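Local coordinates for protein cell divisionFtsK/SpoIIIE (Thermomonospora curvata, PDB 4NH0) that forms the ATPase component of the ESX (type VII) secretion system, which exports proteins such as EsxA and EsxB, and has weak intrinsic ATP-hydrolysing activity, at residues A[630-635]-A[677-682]; A[648-653]-A[821-826]; A[672-677]-A[699-704]; A[689-694]-A[708-713]; A[771-776]-A[804-809]. All blocks are in the same frame, centred on the assembly; numbering follows the deposited sequence.

How the interactions relate
Residues 630-635, on strand 631-639, reach ahead to helix 669-683 in interaction 1, closing the first loop. Interaction 2 opens inside that loop, at 648-653, and closes at 821-826, so the two cross while interactions 3, 4 and 5 nest within interaction 2. Interaction 3 starts on the same helix, shares Ile677 with interaction 1 and crosses it; its loop partner, 699-704, lies between the two strands that interaction 4 pairs, so 3 and 4 also cross. Interaction 5 follows in series, joining strands 767-772 and 801-807. Together the contacts tie helix 669-683 and its neighbouring loop to one mixed sheet, from its antiparallel wing to its parallel edge.

Interaction 1. Residues A[630-635]-A[677-682]; sequences LHAVVG and ITSLAL
Ser679 supplies the polar bond of this contact, giving its hydroxyl OG to the backbone carbonyl Val633 O at 2.8 Å. The side chain holds OG opposite its own backbone N (chi1 -178°), which carries the hydroxyl out from helix 669-683 to the strand. OG meets the oxygen from a position tilted 18° from the carbonyl plane. Serine suits this place because it is short enough to sit between helix and strand and still brings a donor to a buried carbonyl. The neighbouring residues Ala632 and Val634 make backbone bonds to strand 644-651.

The apolar part lies next to it. Ala632 points its single methyl at the helix, where CB meets Leu680 CD2 at 3.7 Å and Leu680 CG at 3.9 Å. Leu680 leaves the helix to one side of the strand, but its branched end comes nearer and lies on the alanine, and it also packs on Phe769 of strand 767-772. Val633 adds a lateral touch, its CG1 standing 3.6 Å from Ser679 OG.

Backbone placement matches these small residues. The CA atoms of Ala632 and Leu680 are 5.6 Å apart, and the short segment axes approach to 7.3 Å while running at 139° to each other. Alanine and serine keep the two elements this close, whereas leucine fills the space beside them.

The chemistry implies a buried helix-on-sheet interface shared between a single hydrogen bond and a small apolar patch: one serine hydroxyl satisfies a strand carbonyl, Ala632 and Leu680 make the apolar contact, and small side chains let helix and strand come close.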
# COMPACT_ATOMS: atom_id res chain seq x y z
N LEU A 630 -16.34 2.40 5.46
CA LEU A 630 -14.90 2.55 5.63
C LEU A 630 -14.14 1.26 5.40
O LEU A 630 -13.07 1.04 5.96
CB LEU A 630 -14.57 3.10 7.02
CG LEU A 630 -14.70 4.62 7.17
CD1 LEU A 630 -14.13 5.06 8.49
CD2 LEU A 630 -14.00 5.33 6.02
N HIS A 631 -14.70 0.39 4.56
CA HIS A 631 -14.00 -0.81 4.12
C HIS A 631 -13.49 -0.61 2.71
O HIS A 631 -14.17 -0.02 1.87
CB HIS A 631 -14.91 -2.03 4.20
CG HIS A 631 -15.13 -2.54 5.59
ND1 HIS A 631 -15.78 -1.81 6.56
CD2 HIS A 631 -14.78 -3.71 6.18
CE1 HIS A 631 -15.82 -2.50 7.68
NE2 HIS A 631 -15.22 -3.66 7.48
N ALA A 632 -12.29 -1.11 2.44
CA ALA A 632 -11.68 -0.94 1.12
C ALA A 632 -11.07 -2.24 0.62
O ALA A 632 -10.37 -2.94 1.36
CB ALA A 632 -10.62 0.15 1.17
N VAL A 633 -11.34 -2.57 -0.63
CA VAL A 633 -10.76 -3.75 -1.26
C VAL A 633 -9.46 -3.37 -1.95
O VAL A 633 -9.39 -2.36 -2.65
CB VAL A 633 -11.73 -4.39 -2.27
CG1 VAL A 633 -12.27 -3.35 -3.24
CG2 VAL A 633 -11.07 -5.54 -3.01
N VAL A 634 -8.41 -4.16 -1.73
CA VAL A 634 -7.08 -3.81 -2.20
C VAL A 634 -6.55 -4.77 -3.26
O VAL A 634 -6.02 -4.34 -4.28
CB VAL A 634 -6.09 -3.74 -1.02
CG1 VAL A 634 -4.68 -4.06 -1.47
CG2 VAL A 634 -6.15 -2.37 -0.37
N GLY A 635 -6.70 -6.07 -3.03
CA GLY A 635 -6.17 -7.05 -3.96
C GLY A 635 -6.84 -8.41 -3.91
O GLY A 635 -8.03 -8.52 -3.61
N ILE A 677 -6.48 4.54 -2.23
CA ILE A 677 -7.16 5.82 -2.37
C ILE A 677 -8.35 5.70 -3.31
O ILE A 677 -9.46 6.11 -2.98
CB ILE A 677 -6.21 6.91 -2.89
CG1 ILE A 677 -5.10 7.18 -1.88
CG2 ILE A 677 -6.98 8.19 -3.18
CD1 ILE A 677 -4.09 8.21 -2.35
N THR A 678 -8.11 5.11 -4.47
CA THR A 678 -9.15 4.94 -5.48
C THR A 678 -10.26 4.02 -4.97
O THR A 678 -11.44 4.28 -5.20
CB THR A 678 -8.58 4.36 -6.78
OG1 THR A 678 -7.35 5.02 -7.10
CG2 THR A 678 -9.56 4.56 -7.93
N SER A 679 -9.87 2.95 -4.28
CA SER A 679 -10.83 2.00 -3.72
C SER A 679 -11.77 2.70 -2.75
O SER A 679 -12.99 2.52 -2.82
CB SER A 679 -10.10 0.85 -3.02
OG SER A 679 -11.03 -0.09 -2.51
N LEU A 680 -11.20 3.48 -1.84
CA LEU A 680 -12.00 4.26 -0.90
C LEU A 680 -12.82 5.31 -1.63
O LEU A 680 -13.94 5.61 -1.25
CB LEU A 680 -11.10 4.93 0.14
CG LEU A 680 -10.53 4.04 1.24
CD1 LEU A 680 -9.49 4.80 2.05
CD2 LEU A 680 -11.64 3.54 2.14
N ALA A 681 -12.24 5.86 -2.70
CA ALA A 681 -12.91 6.88 -3.49
C ALA A 681 -14.14 6.32 -4.20
O ALA A 681 -15.08 7.05 -4.49
CB ALA A 681 -11.95 7.48 -4.50
N LEU A 682 -14.11 5.02 -4.47
CA LEU A 682 -15.21 4.36 -5.16
C LEU A 682 -16.36 4.00 -4.23
O LEU A 682 -17.50 3.91 -4.66
CB LEU A 682 -14.71 3.10 -5.87
CG LEU A 682 -13.84 3.30 -7.11
CD1 LEU A 682 -13.29 1.98 -7.60
CD2 LEU A 682 -14.64 3.99 -8.20

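Interaction 2. Residues A[648-653]-A[821-826]; sequences YWLDLS and LGTKLE
Leu650 and Leu825 reach for each other tip to tip across two strands of the same sheet, Leu650 CD2 lying 4.0 Å from Leu825 CD1. This is the tightly packed part. Tyr648 closes one end of it: the phenol and Leu825 slide past each other in opposite directions, bringing Tyr648 OH within 3.7 Å of Leu825 CD2. Leu650 CD1 also rests over one face of that ring, near its rim, and Phe861 meets the tyrosine edge-to-face. Thr823 extends the apolar patch with its methyl, CG2, 3.8 Å from Leu650 CG. Its chi1 of -61° leaves CG2 facing the leucine and lets OG1 bond Ala656 O, so a beta-branched residue serves both an apolar and a polar neighbour. Leu652 comes across the threonine at about a right angle.

The other side is looser and more open to solvent. Lys824 points away from the opposing strand, and its NZ bends back to Leu821 O at 3.1 Å. Exposed Asp651 accepts from Ser653 N through OD1 at 3.2 Å, an Asx turn at the end of the strand.

The short strand axes stay 9.1 Å apart at 149°, and other strands lie between them in sheet order, so the sheet must curl to bring their side chains together. With no hydrogen bond crossing between them, the chemistry implies that the two segments meet through side-chain packing alone, almost all of it apolar: leucines, an aromatic ring and a threonine methyl.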
# COMPACT_ATOMS: atom_id res chain seq x y z
N TYR A 648 -9.17 -9.04 -0.81
CA TYR A 648 -8.51 -8.58 0.38
C TYR A 648 -9.22 -7.35 0.82
O TYR A 648 -9.31 -6.42 0.05
CB TYR A 648 -7.10 -8.21 0.00
CG TYR A 648 -6.15 -8.06 1.13
CD1 TYR A 648 -6.52 -8.33 2.42
CD2 TYR A 648 -4.87 -7.67 0.90
CE1 TYR A 648 -5.63 -8.21 3.45
CE2 TYR A 648 -3.97 -7.54 1.93
CZ TYR A 648 -4.37 -7.81 3.20
OH TYR A 648 -3.48 -7.68 4.22
N TRP A 649 -9.71 -7.32 2.05
CA TRP A 649 -10.50 -6.21 2.52
C TRP A 649 -9.93 -5.68 3.76
O TRP A 649 -9.43 -6.43 4.60
CB TRP A 649 -11.90 -6.65 2.82
CG TRP A 649 -12.77 -6.74 1.62
CD1 TRP A 649 -13.07 -7.86 0.89
CD2 TRP A 649 -13.48 -5.67 0.97
NE1 TRP A 649 -13.90 -7.56 -0.13
CE2 TRP A 649 -14.18 -6.26 -0.14
CE3 TRP A 649 -13.60 -4.34 1.19
CZ2 TRP A 649 -14.96 -5.53 -0.98
CZ3 TRP A 649 -14.39 -3.61 0.33
CH2 TRP A 649 -15.06 -4.19 -0.72
N LEU A 650 -10.03 -4.37 3.91
CA LEU A 650 -9.46 -3.67 5.04
C LEU A 650 -10.54 -2.98 5.82
O LEU A 650 -11.45 -2.43 5.26
CB LEU A 650 -8.47 -2.65 4.52
CG LEU A 650 -7.06 -3.11 4.23
CD1 LEU A 650 -7.05 -4.53 3.74
CD2 LEU A 650 -6.42 -2.21 3.21
N ASP A 651 -10.44 -3.02 7.14
CA ASP A 651 -11.43 -2.42 8.03
C ASP A 651 -10.84 -1.18 8.68
O ASP A 651 -10.31 -1.24 9.79
CB ASP A 651 -11.88 -3.42 9.10
CG ASP A 651 -13.14 -2.97 9.82
OD1 ASP A 651 -13.55 -1.81 9.64
OD2 ASP A 651 -13.72 -3.78 10.58
N LEU A 652 -10.94 -0.05 7.99
CA LEU A 652 -10.40 1.20 8.49
C LEU A 652 -11.43 1.95 9.33
O LEU A 652 -11.30 3.16 9.56
CB LEU A 652 -9.93 2.08 7.33
CG LEU A 652 -9.04 1.40 6.29
CD1 LEU A 652 -8.54 2.40 5.26
CD2 LEU A 652 -7.87 0.69 6.96
N SER A 653 -12.44 1.24 9.79
CA SER A 653 -13.52 1.83 10.57
C SER A 653 -13.16 1.97 12.05
O SER A 653 -14.04 2.02 12.90
CB SER A 653 -14.80 1.01 10.43
OG SER A 653 -15.81 1.48 11.30
N LEU A 821 0.54 1.81 13.31
CA LEU A 821 -0.02 1.37 12.04
C LEU A 821 -0.73 0.03 12.21
O LEU A 821 -0.12 -1.02 12.13
CB LEU A 821 1.08 1.27 10.99
CG LEU A 821 1.85 2.56 10.73
CD1 LEU A 821 3.03 2.33 9.81
CD2 LEU A 821 0.93 3.63 10.17
N GLY A 822 -2.04 0.10 12.45
CA GLY A 822 -2.84 -1.10 12.67
C GLY A 822 -2.89 -2.02 11.48
O GLY A 822 -2.63 -3.22 11.60
N THR A 823 -3.22 -1.47 10.32
CA THR A 823 -3.27 -2.25 9.09
C THR A 823 -1.95 -2.14 8.34
O THR A 823 -1.67 -1.12 7.71
CB THR A 823 -4.41 -1.80 8.17
OG1 THR A 823 -5.67 -1.98 8.83
CG2 THR A 823 -4.41 -2.63 6.89
N LYS A 824 -1.14 -3.19 8.41
CA LYS A 824 0.14 -3.21 7.71
C LYS A 824 0.04 -4.00 6.42
O LYS A 824 -0.37 -5.16 6.42
CB LYS A 824 1.24 -3.78 8.61
CG LYS A 824 1.48 -2.98 9.87
CD LYS A 824 2.83 -3.31 10.48
CE LYS A 824 2.98 -2.68 11.85
NZ LYS A 824 2.00 -3.23 12.83
N LEU A 825 0.43 -3.37 5.32
CA LEU A 825 0.42 -4.02 4.02
C LEU A 825 1.85 -4.26 3.55
O LEU A 825 2.50 -3.36 3.02
CB LEU A 825 -0.35 -3.18 3.00
CG LEU A 825 -1.79 -2.87 3.41
CD1 LEU A 825 -2.47 -1.97 2.40
CD2 LEU A 825 -2.57 -4.16 3.60
N GLU A 826 2.34 -5.47 3.77
CA GLU A 826 3.73 -5.80 3.49
C GLU A 826 3.90 -6.44 2.12
O GLU A 826 3.17 -7.35 1.75
CB GLU A 826 4.28 -6.74 4.57
CG GLU A 826 5.70 -7.19 4.34
CD GLU A 826 6.21 -8.08 5.46
OE1 GLU A 826 5.89 -7.80 6.63
OE2 GLU A 826 6.93 -9.05 5.16

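Interaction 3. Residues A[672-677]-A[699-704]; sequences MLRTLI and GTLAGL
Arg674 and Thr700 meet where the guanidinium is already held: NH2 donates a hydrogen bond to Thr671 OG1, one turn nearer the start of the helix. That helix, 669-683, begins with the last residues of the P-loop (Walker A motif) of the second FtsK domain, and Thr671 belongs to its ATP site. The loop 699-704 passes alongside, with a 3-10 turn at 701-703.

Thr700 lies over one face of the guanidinium, its OG1 3.8 Å above the plane and offset toward the rim, and its CB 3.4 Å from Arg674 NH1. The two side chains cross at about a right angle. The arginine gets there by a bend at chi3 (-65°), which turns its flat end under the threonine. Arginine suits the position because its long aliphatic stem can pack on leucines while its guanidinium bonds Thr671 of the ATP site; its side chain is about 5 Å from the bound ATP, and the side chain of Thr700 is about 5 Å from the magnesium ion.

The stem is clasped by leucines. Leu701 CD2 approaches Arg674 CG at 3.7 Å, and Leu704 crosses the arginine with CD1 4.0 Å from Arg674 CB. Ile677, one turn further along, widens this apolar strip: its CG2 is 4.1 Å from Leu704 CD1 and its CD1 touches Leu701 CD2. Helix 877-891 packs against the same arginine and Leu704 through Ile881. Asp695 steadies the loop by accepting from the backbone N of Gly699 and Leu701.

Leu704 CD1 finally reaches the helix backbone itself, 3.9 Å from Arg674 O, a carbonyl that also accepts the Thr678 hydroxyl.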
# COMPACT_ATOMS: atom_id res chain seq x y z
N MET A 672 0.31 0.61 -4.84
CA MET A 672 -0.59 0.19 -3.77
C MET A 672 -1.40 1.35 -3.20
O MET A 672 -2.62 1.26 -3.06
CB MET A 672 0.20 -0.47 -2.65
CG MET A 672 -0.57 -0.61 -1.35
SD MET A 672 -1.96 -1.75 -1.50
CE MET A 672 -1.26 -3.22 -0.76
N LEU A 673 -0.71 2.44 -2.87
CA LEU A 673 -1.34 3.63 -2.32
C LEU A 673 -2.44 4.15 -3.23
O LEU A 673 -3.52 4.51 -2.77
CB LEU A 673 -0.31 4.73 -2.08
CG LEU A 673 0.80 4.46 -1.05
CD1 LEU A 673 1.79 5.62 -1.01
CD2 LEU A 673 0.20 4.22 0.32
N ARG A 674 -2.16 4.17 -4.53
CA ARG A 674 -3.10 4.69 -5.51
C ARG A 674 -4.35 3.83 -5.62
O ARG A 674 -5.43 4.33 -5.94
CB ARG A 674 -2.42 4.82 -6.87
CG ARG A 674 -1.31 5.86 -6.90
CD ARG A 674 -0.68 5.98 -8.27
NE ARG A 674 0.00 4.75 -8.66
CZ ARG A 674 0.68 4.61 -9.79
NH1 ARG A 674 0.77 5.62 -10.65
NH2 ARG A 674 1.28 3.46 -10.07
N THR A 675 -4.22 2.53 -5.36
CA THR A 675 -5.37 1.64 -5.36
C THR A 675 -6.24 1.90 -4.15
O THR A 675 -7.46 2.05 -4.26
CB THR A 675 -4.95 0.16 -5.35
OG1 THR A 675 -4.38 -0.17 -4.08
CG2 THR A 675 -3.93 -0.11 -6.44
N LEU A 676 -5.60 1.96 -2.98
CA LEU A 676 -6.30 2.18 -1.72
C LEU A 676 -7.10 3.48 -1.73
O LEU A 676 -8.25 3.51 -1.29
CB LEU A 676 -5.30 2.19 -0.56
CG LEU A 676 -5.90 2.38 0.83
CD1 LEU A 676 -6.97 1.34 1.09
CD2 LEU A 676 -4.82 2.32 1.89
N ILE A 677 -6.48 4.54 -2.23
CA ILE A 677 -7.16 5.82 -2.37
C ILE A 677 -8.35 5.70 -3.31
O ILE A 677 -9.46 6.11 -2.98
CB ILE A 677 -6.21 6.91 -2.89
CG1 ILE A 677 -5.10 7.18 -1.88
CG2 ILE A 677 -6.98 8.19 -3.18
CD1 ILE A 677 -4.09 8.21 -2.35
N GLY A 699 6.37 10.51 -7.47
CA GLY A 699 5.52 11.56 -8.00
C GLY A 699 4.33 11.01 -8.75
O GLY A 699 3.71 11.71 -9.55
N THR A 700 4.01 9.74 -8.49
CA THR A 700 2.93 9.06 -9.20
C THR A 700 1.56 9.45 -8.67
O THR A 700 0.55 9.30 -9.37
CB THR A 700 3.09 7.53 -9.11
OG1 THR A 700 3.18 7.14 -7.74
CG2 THR A 700 4.34 7.08 -9.84
N LEU A 701 1.51 9.94 -7.44
CA LEU A 701 0.25 10.32 -6.81
C LEU A 701 -0.41 11.51 -7.49
O LEU A 701 -1.60 11.75 -7.32
CB LEU A 701 0.46 10.62 -5.33
CG LEU A 701 0.71 9.44 -4.40
CD1 LEU A 701 0.93 9.91 -2.98
CD2 LEU A 701 -0.45 8.46 -4.47
N ALA A 702 0.37 12.26 -8.26
CA ALA A 702 -0.12 13.47 -8.92
C ALA A 702 -1.20 13.16 -9.95
O ALA A 702 -1.90 14.06 -10.41
CB ALA A 702 1.03 14.21 -9.57
N GLY A 703 -1.33 11.89 -10.32
CA GLY A 703 -2.34 11.47 -11.27
C GLY A 703 -3.73 11.46 -10.68
O GLY A 703 -4.73 11.51 -11.40
N LEU A 704 -3.81 11.40 -9.35
CA LEU A 704 -5.09 11.37 -8.65
C LEU A 704 -5.47 12.75 -8.14
O LEU A 704 -6.46 12.89 -7.42
CB LEU A 704 -5.04 10.38 -7.48
CG LEU A 704 -4.73 8.92 -7.82
CD1 LEU A 704 -4.68 8.09 -6.55
CD2 LEU A 704 -5.76 8.36 -8.78

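Interaction 4. Residues A[689-694]-A[708-713]; sequences VQFYCL and PHVGSV
Phe691 bonds segment 708-713 through both its N and its O: the N donates to His709 O at 3.0 Å, and the O accepts from Gly711 N, also at 3.0 Å. Cys693 N then donates to Ser712 O at 3.0 Å. Two strands with an angle of 2° between their short axes are thus paired in parallel.

The register is not even. Phe691 pairs with Val710 but Cys693 with Val713, so the second strand spends one residue more, a beta bulge around Gly711. Glycine suits this point, since the Tyr692 ring takes the space where a side chain would go, its CE2 only 3.8 Å from Gly711 CA. Tyr692 OH continues to Pro898 O, and Ser712, on the tyrosine's side of the sheet, bonds Arg721 through OG.

On the opposite face Phe691 and Val710 pack CB to CG1 at 3.9 Å. The phenylalanine side chain runs side by side with that of His709 and points the same way, so Phe691 CD1 lies 3.7 Å from His709 CB. Further out, Val689 CG2 meets the edge of the imidazole at His709 CD2, 3.5 Å away. The histidine offers an apolar C-H edge to Val689 and bonds His684 O through NE2. Phe691 also packs on Ile677 and Leu680 of helix 669-683.

Such parallel pairing at the outermost strand of the central sheet, with helix 669-683 against the face that carries Phe691, is typical of the RecA-like P-loop NTPase core of FtsK domains.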
# COMPACT_ATOMS: atom_id res chain seq x y z
N VAL A 689 -14.86 11.14 2.77
CA VAL A 689 -13.42 10.96 2.89
C VAL A 689 -12.65 12.07 2.19
O VAL A 689 -13.11 12.62 1.19
CB VAL A 689 -12.97 9.60 2.32
CG1 VAL A 689 -13.51 8.45 3.15
CG2 VAL A 689 -13.40 9.46 0.87
N GLN A 690 -11.48 12.40 2.72
CA GLN A 690 -10.60 13.38 2.09
C GLN A 690 -9.15 12.89 2.15
O GLN A 690 -8.75 12.24 3.11
CB GLN A 690 -10.71 14.74 2.77
CG GLN A 690 -12.05 15.44 2.56
CD GLN A 690 -13.08 15.02 3.58
OE1 GLN A 690 -12.77 14.81 4.75
NE2 GLN A 690 -14.33 14.90 3.14
N PHE A 691 -8.38 13.20 1.11
CA PHE A 691 -7.00 12.73 1.02
C PHE A 691 -6.03 13.88 0.83
O PHE A 691 -6.23 14.75 -0.01
CB PHE A 691 -6.85 11.72 -0.12
CG PHE A 691 -7.73 10.52 0.02
CD1 PHE A 691 -9.01 10.52 -0.51
CD2 PHE A 691 -7.28 9.39 0.67
CE1 PHE A 691 -9.82 9.41 -0.39
CE2 PHE A 691 -8.10 8.28 0.80
CZ PHE A 691 -9.37 8.29 0.27
N TYR A 692 -4.96 13.88 1.62
CA TYR A 692 -3.91 14.89 1.51
C TYR A 692 -2.56 14.20 1.46
O TYR A 692 -2.13 13.57 2.43
CB TYR A 692 -4.00 15.88 2.67
CG TYR A 692 -5.33 16.59 2.72
CD1 TYR A 692 -6.40 16.06 3.42
CD2 TYR A 692 -5.51 17.79 2.04
CE1 TYR A 692 -7.62 16.71 3.46
CE2 TYR A 692 -6.73 18.45 2.07
CZ TYR A 692 -7.78 17.90 2.78
OH TYR A 692 -8.98 18.55 2.82
N CYS A 693 -1.88 14.32 0.32
CA CYS A 693 -0.74 13.47 0.03
C CYS A 693 0.61 14.18 0.04
O CYS A 693 0.72 15.35 -0.33
CB CYS A 693 -0.93 12.81 -1.34
SG CYS A 693 -2.55 12.04 -1.55
N LEU A 694 1.62 13.46 0.49
CA LEU A 694 3.01 13.91 0.42
C LEU A 694 3.78 12.93 -0.45
O LEU A 694 4.32 11.95 0.04
CB LEU A 694 3.63 13.99 1.82
CG LEU A 694 3.51 15.29 2.62
CD1 LEU A 694 2.07 15.75 2.72
CD2 LEU A 694 4.10 15.10 4.00
N PRO A 708 -12.12 14.33 -6.78
CA PRO A 708 -12.85 15.22 -5.88
C PRO A 708 -12.61 14.85 -4.42
O PRO A 708 -12.94 15.63 -3.52
CB PRO A 708 -14.31 14.98 -6.27
CG PRO A 708 -14.32 13.59 -6.82
CD PRO A 708 -13.01 13.42 -7.51
N HIS A 709 -12.02 13.68 -4.19
CA HIS A 709 -11.74 13.22 -2.83
C HIS A 709 -10.43 13.77 -2.29
O HIS A 709 -10.26 13.90 -1.08
CB HIS A 709 -11.71 11.69 -2.80
CG HIS A 709 -13.00 11.05 -3.20
ND1 HIS A 709 -13.41 10.97 -4.52
CD2 HIS A 709 -13.97 10.45 -2.47
CE1 HIS A 709 -14.58 10.36 -4.58
NE2 HIS A 709 -14.94 10.03 -3.35
N VAL A 710 -9.50 14.09 -3.18
CA VAL A 710 -8.22 14.66 -2.76
C VAL A 710 -8.30 16.18 -2.70
O VAL A 710 -9.10 16.79 -3.41
CB VAL A 710 -7.07 14.23 -3.69
CG1 VAL A 710 -7.05 12.73 -3.87
CG2 VAL A 710 -7.18 14.93 -5.03
N GLY A 711 -7.48 16.77 -1.84
CA GLY A 711 -7.48 18.21 -1.68
C GLY A 711 -6.12 18.81 -1.93
O GLY A 711 -5.99 20.00 -2.22
N SER A 712 -5.08 17.99 -1.81
CA SER A 712 -3.71 18.45 -2.01
C SER A 712 -2.77 17.30 -2.35
O SER A 712 -2.83 16.24 -1.73
CB SER A 712 -3.21 19.19 -0.78
OG SER A 712 -1.82 19.45 -0.88
N VAL A 713 -1.91 17.52 -3.33
CA VAL A 713 -0.85 16.58 -3.66
C VAL A 713 0.48 17.33 -3.75
O VAL A 713 0.75 18.01 -4.73
CB VAL A 713 -1.11 15.85 -4.99
CG1 VAL A 713 0.04 14.91 -5.31
CG2 VAL A 713 -2.42 15.08 -4.91

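Interaction 5. Residues A[771-776]-A[804-809]; sequences VVDNWL and VLSSNK
Trp775 holds CG opposite its backbone N (chi1 -178°), and Leu805 turns CG beside its own N (chi1 -49°), which together set the indole against both leucine methyls. Trp775 CZ3 is 3.6 Å from Leu805 CD1, the two side chains crossing obliquely. Val772 shares the same leucine, its CG2 3.7 Å from Leu805 CD2. Phe813 and Ile817 add to this apolar cluster, where a broad indole and a branched leucine fill space well. Val771 and Val804 sit on the other face, side by side and pointing the same way, as beta-branched residues do comfortably in strands.

Backbone bonds fix the alignment. Val772 N donates to Val804 O at 3.0 Å, and Ser806 N returns one to Val772 O at 2.9 Å, pairing the strands in parallel. Past the strand end the first segment turns into helix 775-781, yet Trp775 N still reaches Ser806 O at 2.7 Å. Asn774 is the helix N-cap; its OD1 accepts weakly from Leu776 N, a role for which a short amide is well shaped.

Several polar side chains lie close to the nucleotide site. The side chain of Asp773 is about 4 Å from the magnesium ion, that of Ser806 about 3 Å from the side chain of the Walker A Lys669, and that of Asn808 about 5 Å from ATP.

A run of hydrophobic strand residues ending in Asp773, near the metal, fits a Walker B motif. Asn774 probably stands where the first domain has its active-site Glu425, consistent with hydrolysis probably being confined to that domain of this three-FtsK, P-loop ATPase.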
# COMPACT_ATOMS: atom_id res chain seq x y z
N VAL A 771 -1.51 11.00 3.50
CA VAL A 771 -0.70 10.01 2.80
C VAL A 771 0.74 10.48 2.60
O VAL A 771 0.99 11.57 2.09
CB VAL A 771 -1.29 9.67 1.42
CG1 VAL A 771 -0.52 8.54 0.77
CG2 VAL A 771 -2.76 9.30 1.56
N VAL A 772 1.69 9.65 3.02
CA VAL A 772 3.10 9.90 2.79
C VAL A 772 3.71 8.73 2.04
O VAL A 772 3.65 7.59 2.49
CB VAL A 772 3.86 10.12 4.11
CG1 VAL A 772 5.34 10.33 3.84
CG2 VAL A 772 3.29 11.31 4.86
N ASP A 773 4.29 9.01 0.87
CA ASP A 773 4.77 7.95 -0.01
C ASP A 773 6.08 7.34 0.47
O ASP A 773 6.24 6.12 0.48
CB ASP A 773 4.93 8.49 -1.43
CG ASP A 773 4.79 7.41 -2.49
OD1 ASP A 773 4.95 6.23 -2.15
OD2 ASP A 773 4.51 7.76 -3.65
N ASN A 774 7.04 8.18 0.86
CA ASN A 774 8.31 7.69 1.38
C ASN A 774 8.62 8.32 2.73
O ASN A 774 9.12 9.44 2.80
CB ASN A 774 9.44 7.97 0.40
CG ASN A 774 10.69 7.18 0.68
OD1 ASN A 774 10.97 6.80 1.82
ND2 ASN A 774 11.48 6.94 -0.36
N TRP A 775 8.32 7.58 3.79
CA TRP A 775 8.50 8.08 5.15
C TRP A 775 9.95 8.42 5.45
O TRP A 775 10.23 9.34 6.22
CB TRP A 775 7.99 7.04 6.15
CG TRP A 775 8.10 7.49 7.57
CD1 TRP A 775 9.07 7.15 8.47
CD2 TRP A 775 7.21 8.37 8.26
NE1 TRP A 775 8.83 7.76 9.67
CE2 TRP A 775 7.69 8.52 9.57
CE3 TRP A 775 6.04 9.05 7.89
CZ2 TRP A 775 7.06 9.32 10.52
CZ3 TRP A 775 5.41 9.84 8.84
CH2 TRP A 775 5.92 9.97 10.13
N LEU A 776 10.87 7.68 4.83
CA LEU A 776 12.29 7.93 5.02
C LEU A 776 12.67 9.32 4.53
O LEU A 776 13.38 10.05 5.21
CB LEU A 776 13.12 6.87 4.29
CG LEU A 776 14.64 6.99 4.43
CD1 LEU A 776 15.05 6.87 5.88
CD2 LEU A 776 15.34 5.95 3.57
N VAL A 804 -1.66 7.29 6.33
CA VAL A 804 -1.32 6.22 5.41
C VAL A 804 0.14 6.40 5.00
O VAL A 804 0.45 7.16 4.08
CB VAL A 804 -2.22 6.22 4.17
CG1 VAL A 804 -1.85 5.07 3.25
CG2 VAL A 804 -3.68 6.12 4.58
N LEU A 805 1.03 5.71 5.69
CA LEU A 805 2.46 5.91 5.52
C LEU A 805 3.12 4.75 4.80
O LEU A 805 2.77 3.59 5.02
CB LEU A 805 3.12 6.12 6.89
CG LEU A 805 2.42 7.15 7.78
CD1 LEU A 805 3.05 7.17 9.16
CD2 LEU A 805 2.47 8.52 7.14
N SER A 806 4.07 5.07 3.93
CA SER A 806 4.81 4.06 3.20
C SER A 806 6.31 4.34 3.22
O SER A 806 6.74 5.49 3.25
CB SER A 806 4.32 3.97 1.76
OG SER A 806 5.13 3.09 1.00
N SER A 807 7.10 3.27 3.22
CA SER A 807 8.55 3.38 3.22
C SER A 807 9.17 2.12 2.64
O SER A 807 8.46 1.22 2.19
CB SER A 807 9.08 3.64 4.63
OG SER A 807 10.48 3.79 4.62
N ASN A 808 10.50 2.05 2.65
CA ASN A 808 11.20 0.89 2.13
C ASN A 808 11.23 -0.26 3.13
O ASN A 808 10.80 -1.37 2.83
CB ASN A 808 12.62 1.26 1.72
CG ASN A 808 12.66 2.22 0.54
OD1 ASN A 808 12.61 1.80 -0.61
ND2 ASN A 808 12.75 3.51 0.83
N LYS A 809 11.75 0.01 4.32
CA LYS A 809 11.85 -0.99 5.37
C LYS A 809 11.02 -0.60 6.58
O LYS A 809 10.85 0.59 6.86
CB LYS A 809 13.31 -1.20 5.77
CG LYS A 809 14.31 -0.98 4.65
CD LYS A 809 15.73 -1.01 5.16
CE LYS A 809 16.73 -0.72 4.05
NZ LYS A 809 18.13 -0.70 4.56